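Local coordinates for putative pectin lyase (Geobacillus virus E2, PDB 7CHU), which serves as the tailspike of a thermophilic bacteriophage, a trimeric protein with a pectate-lyase-like fold that probably recognises, and may degrade, host surface polysaccharide, at residues 113-118 and 135-140; 409-414 and 436-441; 440-445 and 469-474. All blocks are in the same frame, centred on the assembly; numbering follows the deposited sequence.

Followed from the N terminus, the chain first closes contact 1, where strands 113-117 and 135-139 pair across a 17-residue excursion in the pectate-lyase-like part of the fold. Contact 2 opens only after contact 1 is complete, with its centre about 62 Å from that of contact 1 and on the opposite side of the chain's centre; here strand 410-415 pairs antiparallel with strand 433-438. Contact 3 begins where contact 2 ends: the two share Asp440 and Asn441, their centres lie about 12 Å apart, and the turn 440-445 is brought against the turn 469-474. Thus no loop encloses another: contact 1 ties parallel coils together, whereas contacts 2 and 3 join successive antiparallel strands and turns.

Contact 1. Residues 113-118 and 135-140; sequences GIVYFP and IRLVGA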
# COMPACT_ATOMS: atom_id res chain seq x y z
N GLY A 113 21.49 -4.05 19.28
CA GLY A 113 20.83 -5.34 19.29
C GLY A 113 19.42 -5.25 19.85
O GLY A 113 18.89 -4.17 20.06
N ILE A 114 18.83 -6.41 20.09
CA ILE A 114 17.45 -6.52 20.56
C ILE A 114 17.45 -6.63 22.07
O ILE A 114 18.26 -7.36 22.65
CB ILE A 114 16.74 -7.74 19.93
CG1 ILE A 114 16.53 -7.55 18.42
CG2 ILE A 114 15.41 -8.02 20.64
CD1 ILE A 114 15.73 -8.71 17.76
N VAL A 115 16.52 -5.91 22.71
CA VAL A 115 16.13 -6.15 24.09
C VAL A 115 14.77 -6.83 24.07
O VAL A 115 13.77 -6.25 23.64
CB VAL A 115 16.06 -4.84 24.89
CG1 VAL A 115 15.52 -5.13 26.30
CG2 VAL A 115 17.45 -4.19 24.96
N TYR A 116 14.71 -8.07 24.54
CA TYR A 116 13.53 -8.91 24.34
C TYR A 116 12.74 -9.01 25.64
O TYR A 116 13.32 -9.27 26.70
CB TYR A 116 13.93 -10.31 23.87
CG TYR A 116 12.70 -11.17 23.74
CD1 TYR A 116 11.80 -10.94 22.71
CD2 TYR A 116 12.41 -12.15 24.67
CE1 TYR A 116 10.64 -11.73 22.58
CE2 TYR A 116 11.26 -12.93 24.56
CZ TYR A 116 10.38 -12.72 23.52
OH TYR A 116 9.24 -13.49 23.41
N PHE A 117 11.43 -8.81 25.54
CA PHE A 117 10.51 -8.84 26.68
C PHE A 117 9.61 -10.06 26.51
O PHE A 117 8.70 -10.03 25.66
CB PHE A 117 9.63 -7.57 26.75
CG PHE A 117 10.37 -6.28 26.98
CD1 PHE A 117 11.21 -5.76 26.01
CD2 PHE A 117 10.14 -5.55 28.12
CE1 PHE A 117 11.88 -4.56 26.23
CE2 PHE A 117 10.80 -4.34 28.36
CZ PHE A 117 11.67 -3.85 27.41
N PRO A 118 9.78 -11.13 27.29
CA PRO A 118 8.91 -12.31 27.15
C PRO A 118 7.49 -11.97 27.57
O PRO A 118 7.22 -10.95 28.20
CB PRO A 118 9.53 -13.36 28.09
CG PRO A 118 10.93 -12.84 28.41
CD PRO A 118 10.83 -11.34 28.32
N ILE A 135 19.01 0.08 19.00
CA ILE A 135 18.35 -0.67 20.06
C ILE A 135 16.91 -0.91 19.63
O ILE A 135 16.19 0.04 19.29
CB ILE A 135 18.43 0.06 21.41
CG1 ILE A 135 19.88 0.08 21.92
CG2 ILE A 135 17.53 -0.63 22.45
CD1 ILE A 135 20.03 0.62 23.38
N ARG A 136 16.48 -2.17 19.64
CA ARG A 136 15.11 -2.54 19.33
C ARG A 136 14.49 -3.21 20.54
O ARG A 136 15.08 -4.14 21.10
CB ARG A 136 15.05 -3.48 18.12
CG ARG A 136 15.06 -2.78 16.79
CD ARG A 136 14.72 -3.77 15.70
NE ARG A 136 15.79 -4.75 15.53
CZ ARG A 136 15.61 -6.03 15.26
NH1 ARG A 136 14.39 -6.54 15.13
NH2 ARG A 136 16.66 -6.83 15.13
N LEU A 137 13.30 -2.75 20.94
CA LEU A 137 12.53 -3.36 22.02
C LEU A 137 11.48 -4.30 21.40
O LEU A 137 10.56 -3.85 20.71
CB LEU A 137 11.85 -2.30 22.88
CG LEU A 137 12.68 -1.11 23.39
CD1 LEU A 137 11.82 -0.13 24.21
CD2 LEU A 137 13.91 -1.57 24.19
N VAL A 138 11.61 -5.59 21.68
CA VAL A 138 10.80 -6.62 21.04
C VAL A 138 10.12 -7.44 22.12
O VAL A 138 10.80 -7.93 23.03
CB VAL A 138 11.66 -7.52 20.13
CG1 VAL A 138 10.80 -8.65 19.52
CG2 VAL A 138 12.37 -6.68 19.06
N GLY A 139 8.80 -7.62 22.02
CA GLY A 139 8.06 -8.50 22.89
C GLY A 139 7.56 -9.75 22.18
O GLY A 139 7.92 -10.05 21.05
N ALA A 140 6.71 -10.49 22.89
CA ALA A 140 6.17 -11.74 22.37
C ALA A 140 4.88 -11.58 21.57
O ALA A 140 4.40 -12.55 20.98
CB ALA A 140 5.93 -12.72 23.52
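Strands 113-117 and 135-139 form a parallel beta ladder in a right-handed beta-helix, the fold of the pectate-lyase-like family, and join neighbouring coils. Their axes approach to 4.6 Å at 26°, and matching residues stand 22 positions apart, Ile114 beside Arg136 and Tyr116 beside Val138. The backbone evidence is a run of hydrogen bonds: Arg136 N to Gly113 O, Val115 N to Arg136 O at 2.8 Å, Val138 N to Val115 O, and Phe117 N to Val138 O at 2.7 Å.

On the face bearing Val115, Phe117 and Leu137, Val115 CB meets Leu137 CD2 at 4.0 Å, and the Phe117 ring reaches Leu137 CB through CE1. Helix 91-99 covers this side, with Ile98 against Val115 and Leu137.

The other face carries Ile114, Tyr116, Arg136 and Val138. Ile114 lays CG1 and CD1 over one face of the Arg136 guanidinium, CD1 lying 3.4 Å from Arg136 NH2. A bend at chi3 (-68°) turns the arginine back over Ile114, while its NH1 makes a salt bridge with Glu175 and NH2 bonds to Ala140 O of the second subunit. These two polar contacts probably restrict rotation of the guanidinium. With CG anti to the backbone N (chi1 178°), the Tyr116 ring runs along the second strand until its OH meets Ala140 CB at 3.4 Å.

Contact 2. Residues 409-414 and 436-441; sequences GRLALF and IQIADN
Arg410 and Gln437 lie side by side and point the same way across an antiparallel beta ladder, their guanidinium and amide planes 21° apart. The ladder joins strand 410-415 to strand 433-438 in the region of antiparallel strands that follows the parallel coils. Its strand segments run at 166°, and two hydrogen-bonded pairs, Leu411 with Ile438 and Leu413 with Ile436, flank the non-hydrogen-bonded pair of Ala412 and Gln437. Each hydrogen-bonded pair makes two backbone bonds; the shortest is Ile438 N to Leu411 O at 2.7 Å.

Arg410 CB sits 3.3 Å from Ile438 O, and its CG meets Ala439 CB at 3.9 Å. Beyond CG the side chain is extended as far as NE, which carries CD alongside Gln437, 4.0 Å from Gln437 CB. Its polar end is held elsewhere, NH1 by Gln407 O and NH2 by a salt bridge to Asp444, and these two partners probably fix the rotation of the guanidinium. On the same side of the ladder, the Phe414 ring extends toward the end of Gln437 and is nearly coplanar with its amide group, while Ala412 CB sits 3.9 Å above one face of the ring, offset toward the rim.

The opposite side, with Leu411, Leu413, Ile436 and Ile438, turns to the trimer interior. Ile436 packs on Ile436 of both other subunits, and Leu413 meets Leu411 of the second. Within the chain, Ile438 CD1 touches CD2 of both leucines: the Leu411 CD2 and Leu413 CD2 distances to Ile438 CD1 are each 4.3 Å.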
# COMPACT_ATOMS: atom_id res chain seq x y z
N GLY A 409 -28.25 16.56 -13.85
CA GLY A 409 -28.23 15.51 -14.86
C GLY A 409 -27.52 15.88 -16.14
O GLY A 409 -27.40 15.04 -17.03
N ARG A 410 -27.04 17.11 -16.26
CA ARG A 410 -26.30 17.55 -17.43
C ARG A 410 -24.80 17.50 -17.15
O ARG A 410 -24.35 17.63 -16.01
CB ARG A 410 -26.73 18.97 -17.81
CG ARG A 410 -28.27 19.19 -17.89
CD ARG A 410 -28.58 20.69 -17.95
NE ARG A 410 -30.01 20.98 -17.99
CZ ARG A 410 -30.81 21.05 -16.92
NH1 ARG A 410 -30.33 20.84 -15.70
NH2 ARG A 410 -32.11 21.31 -17.08
N LEU A 411 -24.02 17.34 -18.22
CA LEU A 411 -22.57 17.52 -18.12
C LEU A 411 -22.27 19.01 -18.22
O LEU A 411 -22.67 19.66 -19.20
CB LEU A 411 -21.83 16.74 -19.20
CG LEU A 411 -20.35 17.05 -19.46
CD1 LEU A 411 -19.52 16.87 -18.18
CD2 LEU A 411 -19.81 16.18 -20.58
N ALA A 412 -21.63 19.58 -17.21
CA ALA A 412 -21.49 21.02 -17.15
C ALA A 412 -20.04 21.45 -16.91
O ALA A 412 -19.31 20.82 -16.13
CB ALA A 412 -22.39 21.61 -16.07
N LEU A 413 -19.66 22.54 -17.57
CA LEU A 413 -18.33 23.14 -17.51
C LEU A 413 -18.56 24.58 -17.07
O LEU A 413 -18.96 25.41 -17.88
CB LEU A 413 -17.63 23.07 -18.87
CG LEU A 413 -17.38 21.69 -19.52
CD1 LEU A 413 -16.84 20.72 -18.49
CD2 LEU A 413 -18.60 21.13 -20.21
N PHE A 414 -18.33 24.85 -15.78
CA PHE A 414 -18.76 26.10 -15.17
C PHE A 414 -17.55 26.87 -14.64
O PHE A 414 -16.61 26.28 -14.10
CB PHE A 414 -19.74 25.87 -14.01
CG PHE A 414 -21.18 25.70 -14.40
CD1 PHE A 414 -21.58 25.64 -15.73
CD2 PHE A 414 -22.15 25.57 -13.41
CE1 PHE A 414 -22.93 25.50 -16.07
CE2 PHE A 414 -23.50 25.41 -13.72
CZ PHE A 414 -23.90 25.38 -15.05
N ILE A 436 -21.18 26.19 -19.68
CA ILE A 436 -21.85 25.35 -20.67
C ILE A 436 -22.44 24.14 -19.95
O ILE A 436 -21.78 23.54 -19.10
CB ILE A 436 -20.87 24.89 -21.76
CG1 ILE A 436 -20.22 26.08 -22.45
CG2 ILE A 436 -21.57 23.98 -22.79
CD1 ILE A 436 -19.10 25.66 -23.41
N GLN A 437 -23.69 23.80 -20.27
CA GLN A 437 -24.28 22.59 -19.74
C GLN A 437 -24.87 21.79 -20.90
O GLN A 437 -25.57 22.36 -21.75
CB GLN A 437 -25.32 22.89 -18.66
CG GLN A 437 -26.44 23.86 -19.06
CD GLN A 437 -27.24 24.34 -17.84
OE1 GLN A 437 -26.68 24.55 -16.75
NE2 GLN A 437 -28.54 24.50 -18.02
N ILE A 438 -24.57 20.49 -20.92
CA ILE A 438 -24.89 19.60 -22.04
C ILE A 438 -25.92 18.60 -21.55
O ILE A 438 -25.63 17.76 -20.69
CB ILE A 438 -23.62 18.91 -22.56
CG1 ILE A 438 -22.58 19.97 -22.98
CG2 ILE A 438 -23.94 17.95 -23.68
CD1 ILE A 438 -21.20 19.35 -23.19
N ALA A 439 -27.14 18.68 -22.08
CA ALA A 439 -28.26 17.88 -21.61
C ALA A 439 -28.48 16.67 -22.50
O ALA A 439 -27.85 16.52 -23.55
CB ALA A 439 -29.54 18.74 -21.55
N ASP A 440 -29.33 15.76 -22.04
CA ASP A 440 -29.82 14.68 -22.89
C ASP A 440 -31.34 14.78 -23.05
O ASP A 440 -32.07 13.78 -22.97
CB ASP A 440 -29.37 13.29 -22.40
CG ASP A 440 -29.59 13.05 -20.92
OD1 ASP A 440 -30.55 13.61 -20.35
OD2 ASP A 440 -28.80 12.27 -20.32
N ASN A 441 -31.82 15.99 -23.29
CA ASN A 441 -33.20 16.21 -23.69
C ASN A 441 -33.22 17.27 -24.80
O ASN A 441 -32.33 18.12 -24.89
CB ASN A 441 -34.09 16.61 -22.49
CG ASN A 441 -33.79 17.99 -21.94
OD1 ASN A 441 -34.14 19.01 -22.54
ND2 ASN A 441 -33.18 18.04 -20.77
O HOH W 1 -29.29 16.28 -18.88

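Contact 3. Residues 440-445 and 469-474; sequences DNTVDG and VTLDGI
Water, with no direct hydrogen bond, provides the polar link between Thr442 and the turn at Thr470-Asp472. The contact joins an Asx motif at 441-444 to an ST turn at 470-472, each linking antiparallel strands. Thr442 O accepts hydrogen bonds from two waters: one, at 3.0 Å from Thr442 O, accepts from Leu471 N; the other, at 2.7 Å from Thr442 O, also donates to Asp472 OD1. The carbonyl thus reaches both a backbone amide and a carboxylate of the second turn. Asp472 OD1 has a further partner in Lys475 NZ, a salt bridge that probably helps place the carboxylate.

Direct contact falls chiefly to Thr470. Its methyl stands anti to the carbonyl carbon, with OG1 near +60° (chi1 79°), a division that sends CG2 against the first turn and leaves the hydroxyl to its own: CG2 packs 3.8 Å from Val443 O, and OG1 accepts from Asp472 N at 3.3 Å. Little surface is buried, 193 Å² summed over both sides.

The first turn is held from within. Asn441 OD1 accepts from Asp444 N, and Asn441 ND2 donates a hydrogen bond in return to Asp444 OD2, meeting it from above the carboxylate plane, 49° out of it. Asp440, at the start of this turn, forms a salt bridge to Arg401 of the third subunit, tying the region to the trimer.

Gly445 comes closest by its backbone. With no side chain in the way, its bare CA comes up to the end of strand 459-469, where Gly445 CA makes a CA-H...O contact of 3.4 Å with Val469 O.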
# COMPACT_ATOMS: atom_id res chain seq x y z
N ASP A 440 -29.33 15.76 -22.04
CA ASP A 440 -29.82 14.68 -22.89
C ASP A 440 -31.34 14.78 -23.05
O ASP A 440 -32.07 13.78 -22.97
CB ASP A 440 -29.37 13.29 -22.40
CG ASP A 440 -29.59 13.05 -20.92
OD1 ASP A 440 -30.55 13.61 -20.35
OD2 ASP A 440 -28.80 12.27 -20.32
N ASN A 441 -31.82 15.99 -23.29
CA ASN A 441 -33.20 16.21 -23.69
C ASN A 441 -33.22 17.27 -24.80
O ASN A 441 -32.33 18.12 -24.89
CB ASN A 441 -34.09 16.61 -22.49
CG ASN A 441 -33.79 17.99 -21.94
OD1 ASN A 441 -34.14 19.01 -22.54
ND2 ASN A 441 -33.18 18.04 -20.77
N THR A 442 -34.23 17.17 -25.67
CA THR A 442 -34.28 17.95 -26.90
C THR A 442 -34.61 19.42 -26.68
O THR A 442 -34.39 20.23 -27.58
CB THR A 442 -35.33 17.38 -27.86
OG1 THR A 442 -36.58 17.34 -27.17
CG2 THR A 442 -34.96 15.98 -28.32
N VAL A 443 -35.19 19.77 -25.52
CA VAL A 443 -35.44 21.17 -25.21
C VAL A 443 -34.13 21.91 -24.89
O VAL A 443 -33.91 23.03 -25.36
CB VAL A 443 -36.46 21.27 -24.06
CG1 VAL A 443 -36.77 22.72 -23.77
CG2 VAL A 443 -37.74 20.54 -24.40
N ASP A 444 -33.26 21.31 -24.08
CA ASP A 444 -32.05 22.01 -23.61
C ASP A 444 -30.90 21.92 -24.61
O ASP A 444 -30.20 22.92 -24.84
CB ASP A 444 -31.58 21.42 -22.29
CG ASP A 444 -32.56 21.63 -21.17
OD1 ASP A 444 -33.30 22.64 -21.23
OD2 ASP A 444 -32.56 20.79 -20.23
N GLY A 445 -30.66 20.73 -25.17
CA GLY A 445 -29.50 20.53 -26.02
C GLY A 445 -28.24 20.97 -25.30
O GLY A 445 -28.06 20.73 -24.10
N VAL A 469 -28.21 25.11 -28.35
CA VAL A 469 -27.93 24.47 -29.62
C VAL A 469 -28.66 23.14 -29.56
O VAL A 469 -28.33 22.29 -28.73
CB VAL A 469 -26.43 24.29 -29.86
CG1 VAL A 469 -26.17 23.45 -31.10
CG2 VAL A 469 -25.76 25.67 -29.97
N THR A 470 -29.70 22.98 -30.38
CA THR A 470 -30.47 21.74 -30.35
C THR A 470 -30.58 21.13 -31.75
O THR A 470 -30.05 21.65 -32.73
CB THR A 470 -31.87 21.96 -29.75
OG1 THR A 470 -32.75 22.55 -30.72
CG2 THR A 470 -31.80 22.84 -28.52
N LEU A 471 -31.29 20.00 -31.82
CA LEU A 471 -31.46 19.29 -33.07
C LEU A 471 -32.32 20.06 -34.05
O LEU A 471 -32.27 19.78 -35.25
CB LEU A 471 -32.09 17.92 -32.83
CG LEU A 471 -31.12 16.87 -32.27
CD1 LEU A 471 -31.91 15.77 -31.58
CD2 LEU A 471 -30.25 16.31 -33.36
N ASP A 472 -33.10 21.04 -33.59
CA ASP A 472 -33.96 21.75 -34.52
C ASP A 472 -33.61 23.23 -34.64
O ASP A 472 -34.25 23.93 -35.44
CB ASP A 472 -35.43 21.54 -34.16
CG ASP A 472 -35.76 21.93 -32.73
OD1 ASP A 472 -35.18 22.90 -32.19
OD2 ASP A 472 -36.62 21.25 -32.14
N GLY A 473 -32.61 23.73 -33.91
CA GLY A 473 -32.13 25.06 -34.21
C GLY A 473 -31.04 25.60 -33.29
O GLY A 473 -30.82 25.06 -32.20
N ILE A 474 -30.36 26.65 -33.76
CA ILE A 474 -29.44 27.44 -32.93
C ILE A 474 -30.27 28.58 -32.37
O ILE A 474 -30.79 29.40 -33.14
CB ILE A 474 -28.26 28.00 -33.76
CG1 ILE A 474 -27.61 26.93 -34.65
CG2 ILE A 474 -27.30 28.81 -32.86
CD1 ILE A 474 -27.10 25.71 -33.95
O HOH W 2 -33.33 18.93 -30.09
O HOH W 3 -35.33 21.87 -29.57